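Local coordinates for ureidoglycolate hydrolase (PDB 4PXB), which hydrolyses (S)-ureidoglycolate to glyoxylate, ammonium and carbon dioxide with two manganese ions per subunit, in the breakdown of purine nucleotides, at residues G19-I24 with G100-V105; T89-D94 with E206-Q211; D94-S99 with S136-R141. The protein carries 1 engineered substitution. All coordinates share one frame; numbering follows the deposited sequence.

Contact 1 (G19-I24 with G100-V105); sequences GLQNQI and GKYDGV. With MN (manganese (II) ion), chain C; MN (manganese (II) ion), chain D; UGC ((2S)-(carbamoylamino)(hydroxy)ethanoic acid), chain E.
I24 lays its CG2 methyl over one face of the Y102 ring and reaches V105 with CD1, joining helix 17-28 to the loop that carries the bridging aspartate of the M20-family dimetal centre. The contact is buried and mainly apolar at its heart. The I24 methyl sits toward the rim of the ring, its CG2 4.1 Å from Y102 CE1, and also lies near K101 O and CB. The other branch of I24 is turned away from a staggered value at chi2 (-91°), which carries CD1 to within 3.6 Å of CG1 of V105, where the loop runs into helix 105-120.

Polar contacts gather at the phenol end. Q21 has CG anti to its backbone N and bends at chi2 (68°), which swings its amide toward the phenol, with amide and ring planes 51° apart. The bond from Q21 NE2 to Y102 OH is weak (3.3 Å). The stronger partner of Q21 NE2 is D25, one residue beyond the helical segment, and the same carboxylate takes K101 NZ in a salt bridge, so one acid gathers groups from helix and loop.

One water ties the two backbones together, donating to I24 O at 2.8 Å and to K101 O at 2.7 Å. Helix 410-429 meets Q21 and Y102 through M413, while E406 accepts from the backbone N of both Y102 and D103.

Metal binding lies at the far end of the loop. G104 has a positive phi, a conformation that favours glycine, between the aspartate and V105. D103 splits its carboxylate between the two manganese ions: D103 OD1 is 2.2 Å from the ion of chain C, and D103 OD2 is 2.2 Å from the ion of chain D.

Contact 2 (T89-D94 with E206-Q211); sequences TGSHID and ELHIEQ. With MN (manganese (II) ion), chain C; UGC ((2S)-(carbamoylamino)(hydroxy)ethanoic acid), chain E.
S91 OG donates to E206 OE2 at 2.7 Å, in the tightest spot between the parallel strands 86-91 and 201-209. The hydroxyl comes to the anti side of the carboxylate, 17° out of its plane, at the end of an extended E206 chain; E206 OE1 is taken by S380. The same chain presses on G90, with E206 CG 3.2 Å from G90 O, a buried carbonyl that has no polar partner in the model.

The backbones lie closest at G90 and E206 and spread, at 37°, toward S91 and H208; on this looser side waters bridge to the L207 backbone. One links L207 N to T89 OG1, which is also hydrogen-bonded to L205 O. A second donates to S91 OG at 3.0 Å and to L207 O at 2.8 Å.

Farther along, the two segments meet again through a metal: H92 NE2 at 2.3 Å and H208 NE2 at 2.4 Å hold the manganese ion of chain C, each ring meeting the other histidine near its own plane. H208 ND1 donates to I209 O at an N-H...O angle of 169°, almost in the ring plane, which fixes the ring's rotation; H92 ND1 has weak bonds to D94. Q211 NE2 donates to ureidoglycolate O1 at 2.7 Å. Metal-binding histidines at the C-terminal ends of neighbouring parallel strands, here with the aspartate D103, make up the catalytic manganese site of this M20 enzyme.

Contact 3 (D94-S99 with S136-R141); sequences DAIPYS and SAEPTR. Engineered in segment 136-141: A137 (natural residue Glu). With MN (manganese (II) ion), chain D; UGC ((2S)-(carbamoylamino)(hydroxy)ethanoic acid), chain E.
D94 turns its carboxylate onto the loop 136-141 and accepts three hydrogen bonds from consecutive residues. A137 N approaches D94 OD1 at 3.0 Å in a nearly straight bond (177°), on the syn side. D94 OD2 takes two donors: E138 N at 2.9 Å, also syn, and S136 OG at 2.7 Å, which arrives from above the carboxylate plane. CG of D94 lies between its backbone N and carbonyl carbon (chi1 62°), which turns the syn side of the acid to the two amides. With an alanine here, the amides of A137 and E138 and the S136 hydroxyl would probably lose their shared acceptor, leaving the backbone that carries E138 freer to shift.

Farther along, I96 CG2 packs across the glutamate, 3.4 Å from E138 CD, and touches T140 OG1. P97 CD meets the T140 methyl, CG2, at 3.8 Å. A water that accepts from I96 N donates to E138 OE2 at 2.7 Å.

That same oxygen, E138 OE2, binds the manganese ion of chain D at 2.3 Å, while E138 OE1 accepts from N294 of the second subunit. In E138 the bend at chi2 (-72°) turns its carboxylate to the ion. D94 is thus a second-shell residue: it holds the backbone that bears E138. A137 is engineered, the natural residue being glutamate. This is the second manganese site of the M20 dinuclear centre, whose other protein ligands are D103 and H402.

The three contacts converge on one dinuclear site, their centres lying 11 Å (contacts 1 and 2), 15 Å (1 and 3) and 13 Å (2 and 3) apart. Contacts 1 and 2 share the manganese ion of chain C, where D103 OD1 lies 3.0 Å from H208 NE2; contacts 1 and 3 share the ion of chain D, with D103 OD2 3.4 Å from E138 OE2. D94 belongs to both contacts 2 and 3, and H92 CG packs 3.4 Å from A137 CB. One water binds both ions. Ureidoglycolate approaches the chain D ion with O1 and, less certainly, O2, and is also held by R307 and by H244 and N294 of the second subunit.

Contact 1 (G19-I24 with G100-V105)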
loop_
_atom_site.group_PDB
_atom_site.type_symbol
_atom_site.label_atom_id
_atom_site.label_comp_id
_atom_site.label_asym_id
_atom_site.label_seq_id
_atom_site.Cartn_x
_atom_site.Cartn_y
_atom_site.Cartn_z
ATOM N N GLY A 19 18.382 34.744 3.668
ATOM C CA GLY A 19 17.642 34.728 2.416
ATOM C C GLY A 19 17.635 33.335 1.806
ATOM O O GLY A 19 16.612 32.868 1.308
ATOM N N LEU A 20 18.790 32.679 1.826
ATOM C CA LEU A 20 18.885 31.302 1.371
ATOM C C LEU A 20 17.970 30.398 2.197
ATOM O O LEU A 20 17.278 29.530 1.643
ATOM C CB LEU A 20 20.332 30.826 1.466
ATOM C CG LEU A 20 20.594 29.366 1.093
ATOM C CD1 LEU A 20 20.034 29.047 -0.299
ATOM C CD2 LEU A 20 22.090 29.088 1.154
ATOM N N GLN A 21 17.969 30.586 3.515
ATOM C CA GLN A 21 17.052 29.825 4.363
ATOM C C GLN A 21 15.596 30.081 3.985
ATOM O O GLN A 21 14.796 29.145 3.929
ATOM C CB GLN A 21 17.236 30.145 5.847
ATOM C CG GLN A 21 16.278 29.351 6.730
ATOM C CD GLN A 21 16.603 27.870 6.720
ATOM O OE1 GLN A 21 17.776 27.487 6.788
ATOM N NE2 GLN A 21 15.573 27.025 6.618
ATOM N N ASN A 22 15.248 31.345 3.742
ATOM C CA ASN A 22 13.888 31.670 3.312
ATOM C C ASN A 22 13.473 30.917 2.039
ATOM O O ASN A 22 12.331 30.461 1.922
ATOM C CB ASN A 22 13.716 33.186 3.129
ATOM C CG ASN A 22 13.731 33.942 4.458
ATOM O OD1 ASN A 22 13.483 33.360 5.518
ATOM N ND2 ASN A 22 14.021 35.243 4.405
ATOM N N GLN A 23 14.394 30.787 1.088
ATOM C CA GLN A 23 14.084 30.087 -0.155
ATOM C C GLN A 23 13.925 28.584 0.076
ATOM O O GLN A 23 13.096 27.939 -0.571
ATOM C CB GLN A 23 15.153 30.355 -1.214
ATOM C CG GLN A 23 15.266 31.820 -1.619
ATOM C CD GLN A 23 16.481 32.079 -2.495
ATOM O OE1 GLN A 23 17.457 31.330 -2.448
ATOM N NE2 GLN A 23 16.426 33.141 -3.300
ATOM N N ILE A 24 14.724 28.028 0.987
ATOM C CA ILE A 24 14.576 26.628 1.387
ATOM C C ILE A 24 13.177 26.415 1.943
ATOM O O ILE A 24 12.488 25.459 1.576
ATOM C CB ILE A 24 15.621 26.228 2.464
ATOM C CG1 ILE A 24 17.025 26.148 1.851
ATOM C CG2 ILE A 24 15.245 24.902 3.133
ATOM C CD1 ILE A 24 17.382 24.771 1.331
ATOM N N GLY A 100 12.832 15.349 4.050
ATOM C CA GLY A 100 13.214 16.667 4.537
ATOM C C GLY A 100 13.267 17.746 3.470
ATOM O O GLY A 100 12.895 17.507 2.306
ATOM N N LYS A 101 13.721 18.933 3.878
ATOM C CA LYS A 101 13.729 20.120 3.031
ATOM C C LYS A 101 15.103 20.429 2.436
ATOM O O LYS A 101 15.230 21.396 1.668
ATOM C CB LYS A 101 13.322 21.370 3.847
ATOM C CG LYS A 101 12.053 21.255 4.664
ATOM C CD LYS A 101 11.717 22.595 5.343
ATOM C CE LYS A 101 12.803 23.062 6.301
ATOM N NZ LYS A 101 12.394 24.285 7.073
ATOM N N TYR A 102 16.131 19.655 2.796
ATOM C CA TYR A 102 17.519 20.036 2.460
ATOM C C TYR A 102 18.206 19.123 1.445
ATOM O O TYR A 102 19.083 19.550 0.683
ATOM C CB TYR A 102 18.377 20.103 3.738
ATOM C CG TYR A 102 17.891 21.124 4.739
ATOM C CD1 TYR A 102 18.450 22.402 4.791
ATOM C CD2 TYR A 102 16.863 20.820 5.629
ATOM C CE1 TYR A 102 17.995 23.340 5.707
ATOM C CE2 TYR A 102 16.407 21.756 6.545
ATOM C CZ TYR A 102 16.979 23.011 6.582
ATOM O OH TYR A 102 16.518 23.946 7.487
ATOM N N ASP A 103 17.821 17.854 1.452
ATOM C CA ASP A 103 18.337 16.890 0.492
ATOM C C ASP A 103 18.114 17.396 -0.940
ATOM O O ASP A 103 16.975 17.665 -1.335
ATOM C CB ASP A 103 17.582 15.579 0.719
ATOM C CG ASP A 103 18.055 14.467 -0.156
ATOM O OD1 ASP A 103 19.071 14.628 -0.844
ATOM O OD2 ASP A 103 17.408 13.422 -0.140
ATOM N N GLY A 104 19.201 17.553 -1.695
ATOM C CA GLY A 104 19.128 18.003 -3.079
ATOM C C GLY A 104 18.980 19.513 -3.187
ATOM O O GLY A 104 19.757 20.176 -3.875
ATOM N N VAL A 105 17.977 20.051 -2.498
ATOM C CA VAL A 105 17.629 21.466 -2.595
ATOM C C VAL A 105 18.798 22.399 -2.267
ATOM O O VAL A 105 18.978 23.443 -2.919
ATOM C CB VAL A 105 16.448 21.790 -1.664
ATOM C CG1 VAL A 105 16.097 23.278 -1.732
ATOM C CG2 VAL A 105 15.237 20.933 -2.036
HETATM MN MN MN C . 20.108 14.045 -2.727
HETATM MN MN MN D . 17.717 11.557 -1.310
HETATM O O3 UGC E . 18.962 6.897 -1.629
HETATM C C3 UGC E . 19.766 7.811 -1.925
HETATM O O4 UGC E . 21.029 7.593 -1.977
HETATM C C2 UGC E . 19.268 9.197 -2.107
HETATM O O2 UGC E . 18.033 9.380 -2.664
HETATM N N2 UGC E . 20.255 10.054 -2.692
HETATM C C1 UGC E . 20.609 10.938 -1.617
HETATM O O1 UGC E . 20.026 10.756 -0.545
HETATM N N1 UGC E . 21.586 11.977 -1.769
HETATM O O HOH W 1 13.374 22.995 0.483
HETATM O O HOH W 2 21.585 13.573 -4.458
HETATM O O HOH W 3 18.726 12.037 -3.437
#

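Contact 2 (T89-D94 with E206-Q211)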
loop_
_atom_site.group_PDB
_atom_site.type_symbol
_atom_site.label_atom_id
_atom_site.label_comp_id
_atom_site.label_asym_id
_atom_site.label_seq_id
_atom_site.Cartn_x
_atom_site.Cartn_y
_atom_site.Cartn_z
ATOM N N THR A 89 27.560 22.674 -12.118
ATOM C CA THR A 89 27.229 22.319 -10.747
ATOM C C THR A 89 25.722 22.190 -10.617
ATOM O O THR A 89 24.976 22.859 -11.332
ATOM C CB THR A 89 27.757 23.362 -9.732
ATOM O OG1 THR A 89 27.440 22.939 -8.396
ATOM C CG2 THR A 89 27.126 24.728 -9.978
ATOM N N GLY A 90 25.258 21.323 -9.725
ATOM C CA GLY A 90 23.828 21.232 -9.516
ATOM C C GLY A 90 23.386 20.021 -8.733
ATOM O O GLY A 90 24.213 19.228 -8.272
ATOM N N SER A 91 22.072 19.882 -8.588
ATOM C CA SER A 91 21.508 18.809 -7.795
ATOM C C SER A 91 20.038 18.643 -8.165
ATOM O O SER A 91 19.602 19.094 -9.225
ATOM C CB SER A 91 21.666 19.118 -6.304
ATOM O OG SER A 91 21.568 17.937 -5.530
ATOM N N HIS A 92 19.268 18.004 -7.294
ATOM C CA HIS A 92 17.881 17.710 -7.621
ATOM C C HIS A 92 16.969 18.412 -6.628
ATOM O O HIS A 92 17.430 18.899 -5.599
ATOM C CB HIS A 92 17.665 16.207 -7.527
ATOM C CG HIS A 92 17.842 15.676 -6.147
ATOM N ND1 HIS A 92 16.769 15.392 -5.316
ATOM C CD2 HIS A 92 18.952 15.397 -5.426
ATOM C CE1 HIS A 92 17.220 14.956 -4.154
ATOM N NE2 HIS A 92 18.542 14.949 -4.200
ATOM N N ILE A 93 15.678 18.484 -6.926
ATOM C CA ILE A 93 14.752 19.034 -5.943
ATOM C C ILE A 93 13.595 18.093 -5.639
ATOM O O ILE A 93 12.730 18.416 -4.818
ATOM C CB ILE A 93 14.192 20.413 -6.356
ATOM C CG1 ILE A 93 13.376 20.297 -7.651
ATOM C CG2 ILE A 93 15.324 21.449 -6.450
ATOM C CD1 ILE A 93 12.697 21.607 -8.054
ATOM N N ASP A 94 13.563 16.930 -6.281
ATOM C CA ASP A 94 12.515 15.978 -5.927
ATOM C C ASP A 94 12.781 15.409 -4.535
ATOM O O ASP A 94 13.928 15.420 -4.062
ATOM C CB ASP A 94 12.273 14.897 -7.000
ATOM C CG ASP A 94 13.481 14.014 -7.263
ATOM O OD1 ASP A 94 14.630 14.459 -7.070
ATOM O OD2 ASP A 94 13.272 12.860 -7.713
ATOM N N GLU A 206 28.893 18.940 -7.078
ATOM C CA GLU A 206 27.598 18.937 -6.412
ATOM C C GLU A 206 27.770 19.259 -4.939
ATOM O O GLU A 206 28.518 18.580 -4.234
ATOM C CB GLU A 206 26.900 17.585 -6.587
ATOM C CG GLU A 206 25.537 17.481 -5.903
ATOM C CD GLU A 206 24.732 16.264 -6.356
ATOM O OE1 GLU A 206 25.310 15.355 -7.005
ATOM O OE2 GLU A 206 23.512 16.210 -6.061
ATOM N N LEU A 207 27.096 20.313 -4.477
ATOM C CA LEU A 207 27.036 20.613 -3.048
ATOM C C LEU A 207 25.859 19.835 -2.451
ATOM O O LEU A 207 24.773 19.794 -3.039
ATOM C CB LEU A 207 26.866 22.131 -2.847
ATOM C CG LEU A 207 26.470 22.662 -1.465
ATOM C CD1 LEU A 207 27.585 22.430 -0.447
ATOM C CD2 LEU A 207 26.093 24.153 -1.539
ATOM N N HIS A 208 26.064 19.191 -1.303
ATOM C CA HIS A 208 25.013 18.355 -0.740
ATOM C C HIS A 208 25.178 18.208 0.768
ATOM O O HIS A 208 26.306 18.202 1.267
ATOM C CB HIS A 208 25.056 16.969 -1.405
ATOM C CG HIS A 208 23.761 16.217 -1.317
ATOM N ND1 HIS A 208 23.296 15.676 -0.142
ATOM C CD2 HIS A 208 22.849 15.923 -2.270
ATOM C CE1 HIS A 208 22.137 15.069 -0.373
ATOM N NE2 HIS A 208 21.850 15.207 -1.652
ATOM N N ILE A 209 24.076 18.091 1.509
ATOM C CA ILE A 209 24.215 17.779 2.931
ATOM C C ILE A 209 24.869 16.408 3.049
ATOM O O ILE A 209 24.693 15.557 2.176
ATOM C CB ILE A 209 22.867 17.805 3.704
ATOM C CG1 ILE A 209 21.863 16.807 3.107
ATOM C CG2 ILE A 209 22.294 19.194 3.710
ATOM C CD1 ILE A 209 20.680 16.509 4.046
ATOM N N GLU A 210 25.631 16.194 4.121
ATOM C CA GLU A 210 26.355 14.938 4.301
ATOM C C GLU A 210 25.469 13.698 4.310
ATOM O O GLU A 210 25.847 12.670 3.736
ATOM C CB GLU A 210 27.187 14.957 5.593
ATOM C CG GLU A 210 27.970 13.661 5.783
ATOM C CD GLU A 210 28.599 13.541 7.156
ATOM O OE1 GLU A 210 28.939 14.585 7.754
ATOM O OE2 GLU A 210 28.760 12.398 7.638
ATOM N N GLN A 211 24.306 13.794 4.964
ATOM C CA GLN A 211 23.443 12.629 5.214
ATOM C C GLN A 211 24.166 11.602 6.086
ATOM O O GLN A 211 23.950 10.389 5.983
ATOM C CB GLN A 211 22.906 12.009 3.913
ATOM C CG GLN A 211 22.223 13.039 3.026
ATOM C CD GLN A 211 21.784 12.488 1.678
ATOM O OE1 GLN A 211 22.605 12.082 0.851
ATOM N NE2 GLN A 211 20.477 12.480 1.450
HETATM MN MN MN C . 20.108 14.045 -2.727
HETATM O O3 UGC E . 18.962 6.897 -1.629
HETATM C C3 UGC E . 19.766 7.811 -1.925
HETATM O O4 UGC E . 21.029 7.593 -1.977
HETATM C C2 UGC E . 19.268 9.197 -2.107
HETATM O O2 UGC E . 18.033 9.380 -2.664
HETATM N N2 UGC E . 20.255 10.054 -2.692
HETATM C C1 UGC E . 20.609 10.938 -1.617
HETATM O O1 UGC E . 20.026 10.756 -0.545
HETATM N N1 UGC E . 21.586 11.977 -1.769
HETATM O O HOH W 4 25.548 22.168 -6.321
HETATM O O HOH W 5 22.117 18.983 -2.740
HETATM O O HOH W 2 21.585 13.573 -4.458
HETATM O O HOH W 3 18.726 12.037 -3.437
#

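Contact 3 (D94-S99 with S136-R141)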
loop_
_atom_site.group_PDB
_atom_site.type_symbol
_atom_site.label_atom_id
_atom_site.label_comp_id
_atom_site.label_asym_id
_atom_site.label_seq_id
_atom_site.Cartn_x
_atom_site.Cartn_y
_atom_site.Cartn_z
ATOM N N ASP A 94 13.563 16.930 -6.281
ATOM C CA ASP A 94 12.515 15.978 -5.927
ATOM C C ASP A 94 12.781 15.409 -4.535
ATOM O O ASP A 94 13.928 15.420 -4.062
ATOM C CB ASP A 94 12.273 14.897 -7.000
ATOM C CG ASP A 94 13.481 14.014 -7.263
ATOM O OD1 ASP A 94 14.630 14.459 -7.070
ATOM O OD2 ASP A 94 13.272 12.860 -7.713
ATOM N N ALA A 95 11.712 14.973 -3.871
ATOM C CA ALA A 95 11.770 14.520 -2.482
ATOM C C ALA A 95 10.937 13.269 -2.320
ATOM O O ALA A 95 9.763 13.238 -2.723
ATOM C CB ALA A 95 11.232 15.599 -1.547
ATOM N N ILE A 96 11.516 12.242 -1.711
ATOM C CA ILE A 96 10.761 11.010 -1.475
ATOM C C ILE A 96 9.692 11.281 -0.412
ATOM O O ILE A 96 9.805 12.260 0.341
ATOM C CB ILE A 96 11.679 9.828 -1.070
ATOM C CG1 ILE A 96 12.226 10.005 0.350
ATOM C CG2 ILE A 96 12.807 9.648 -2.067
ATOM C CD1 ILE A 96 13.185 8.872 0.743
ATOM N N PRO A 97 8.641 10.432 -0.352
ATOM C CA PRO A 97 7.542 10.672 0.595
ATOM C C PRO A 97 7.993 10.887 2.036
ATOM O O PRO A 97 8.801 10.103 2.561
ATOM C CB PRO A 97 6.722 9.380 0.505
ATOM C CG PRO A 97 6.928 8.927 -0.905
ATOM C CD PRO A 97 8.366 9.265 -1.216
ATOM N N TYR A 98 7.470 11.949 2.650
ATOM C CA TYR A 98 7.745 12.278 4.049
ATOM C C TYR A 98 9.230 12.413 4.358
ATOM O O TYR A 98 9.730 11.832 5.320
ATOM C CB TYR A 98 7.082 11.257 4.974
ATOM C CG TYR A 98 5.583 11.379 4.939
ATOM C CD1 TYR A 98 4.923 12.244 5.798
ATOM C CD2 TYR A 98 4.829 10.657 4.022
ATOM C CE1 TYR A 98 3.550 12.372 5.764
ATOM C CE2 TYR A 98 3.452 10.777 3.978
ATOM C CZ TYR A 98 2.820 11.641 4.852
ATOM O OH TYR A 98 1.453 11.768 4.820
ATOM N N SER A 99 9.924 13.207 3.554
ATOM C CA SER A 99 11.346 13.441 3.766
ATOM C C SER A 99 11.586 14.895 4.171
ATOM O O SER A 99 10.645 15.595 4.581
ATOM C CB SER A 99 12.119 13.091 2.505
ATOM O OG SER A 99 11.632 13.851 1.402
ATOM N N SER A 136 15.242 14.703 -11.909
ATOM C CA SER A 136 14.865 13.859 -10.771
ATOM C C SER A 136 16.067 13.024 -10.362
ATOM O O SER A 136 16.786 12.512 -11.227
ATOM C CB SER A 136 13.723 12.910 -11.171
ATOM O OG SER A 136 13.571 11.855 -10.232
ATOM N N ALA A 137 16.299 12.882 -9.060
ATOM C CA ALA A 137 17.316 11.948 -8.587
ATOM C C ALA A 137 16.683 10.753 -7.872
ATOM O O ALA A 137 17.284 9.672 -7.811
ATOM C CB ALA A 137 18.321 12.646 -7.680
ATOM N N GLU A 138 15.469 10.929 -7.350
ATOM C CA GLU A 138 14.850 9.886 -6.530
ATOM C C GLU A 138 14.076 8.876 -7.370
ATOM O O GLU A 138 13.479 9.236 -8.389
ATOM C CB GLU A 138 13.918 10.502 -5.493
ATOM C CG GLU A 138 14.578 11.575 -4.633
ATOM C CD GLU A 138 15.571 11.005 -3.623
ATOM O OE1 GLU A 138 15.991 9.824 -3.729
ATOM O OE2 GLU A 138 15.944 11.762 -2.707
ATOM N N PRO A 139 14.073 7.609 -6.933
ATOM C CA PRO A 139 13.471 6.520 -7.717
ATOM C C PRO A 139 11.978 6.360 -7.446
ATOM O O PRO A 139 11.386 5.392 -7.900
ATOM C CB PRO A 139 14.219 5.283 -7.208
ATOM C CG PRO A 139 14.498 5.611 -5.747
ATOM C CD PRO A 139 14.752 7.118 -5.714
ATOM N N THR A 140 11.379 7.312 -6.737
ATOM C CA THR A 140 10.006 7.192 -6.240
ATOM C C THR A 140 8.959 6.839 -7.289
ATOM O O THR A 140 8.136 5.935 -7.073
ATOM C CB THR A 140 9.579 8.489 -5.549
ATOM O OG1 THR A 140 10.571 8.832 -4.574
ATOM C CG2 THR A 140 8.193 8.345 -4.879
ATOM N N ARG A 141 8.968 7.544 -8.417
ATOM C CA ARG A 141 7.867 7.376 -9.368
ATOM C C ARG A 141 8.008 6.163 -10.277
ATOM O O ARG A 141 7.073 5.371 -10.397
ATOM C CB ARG A 141 7.654 8.625 -10.231
ATOM C CG ARG A 141 6.403 8.495 -11.103
ATOM C CD ARG A 141 5.914 9.824 -11.660
ATOM N NE ARG A 141 4.589 9.672 -12.252
ATOM C CZ ARG A 141 3.809 10.678 -12.636
ATOM N NH1 ARG A 141 4.214 11.937 -12.497
ATOM N NH2 ARG A 141 2.611 10.422 -13.154
HETATM MN MN MN D . 17.717 11.557 -1.310
HETATM O O3 UGC E . 18.962 6.897 -1.629
HETATM C C3 UGC E . 19.766 7.811 -1.925
HETATM O O4 UGC E . 21.029 7.593 -1.977
HETATM C C2 UGC E . 19.268 9.197 -2.107
HETATM O O2 UGC E . 18.033 9.380 -2.664
HETATM N N2 UGC E . 20.255 10.054 -2.692
HETATM C C1 UGC E . 20.609 10.938 -1.617
HETATM O O1 UGC E . 20.026 10.756 -0.545
HETATM N N1 UGC E . 21.586 11.977 -1.769
HETATM O O HOH W 6 10.234 11.560 -5.045
HETATM O O HOH W 7 14.135 12.646 -0.932
HETATM O O HOH W 3 18.726 12.037 -3.437
#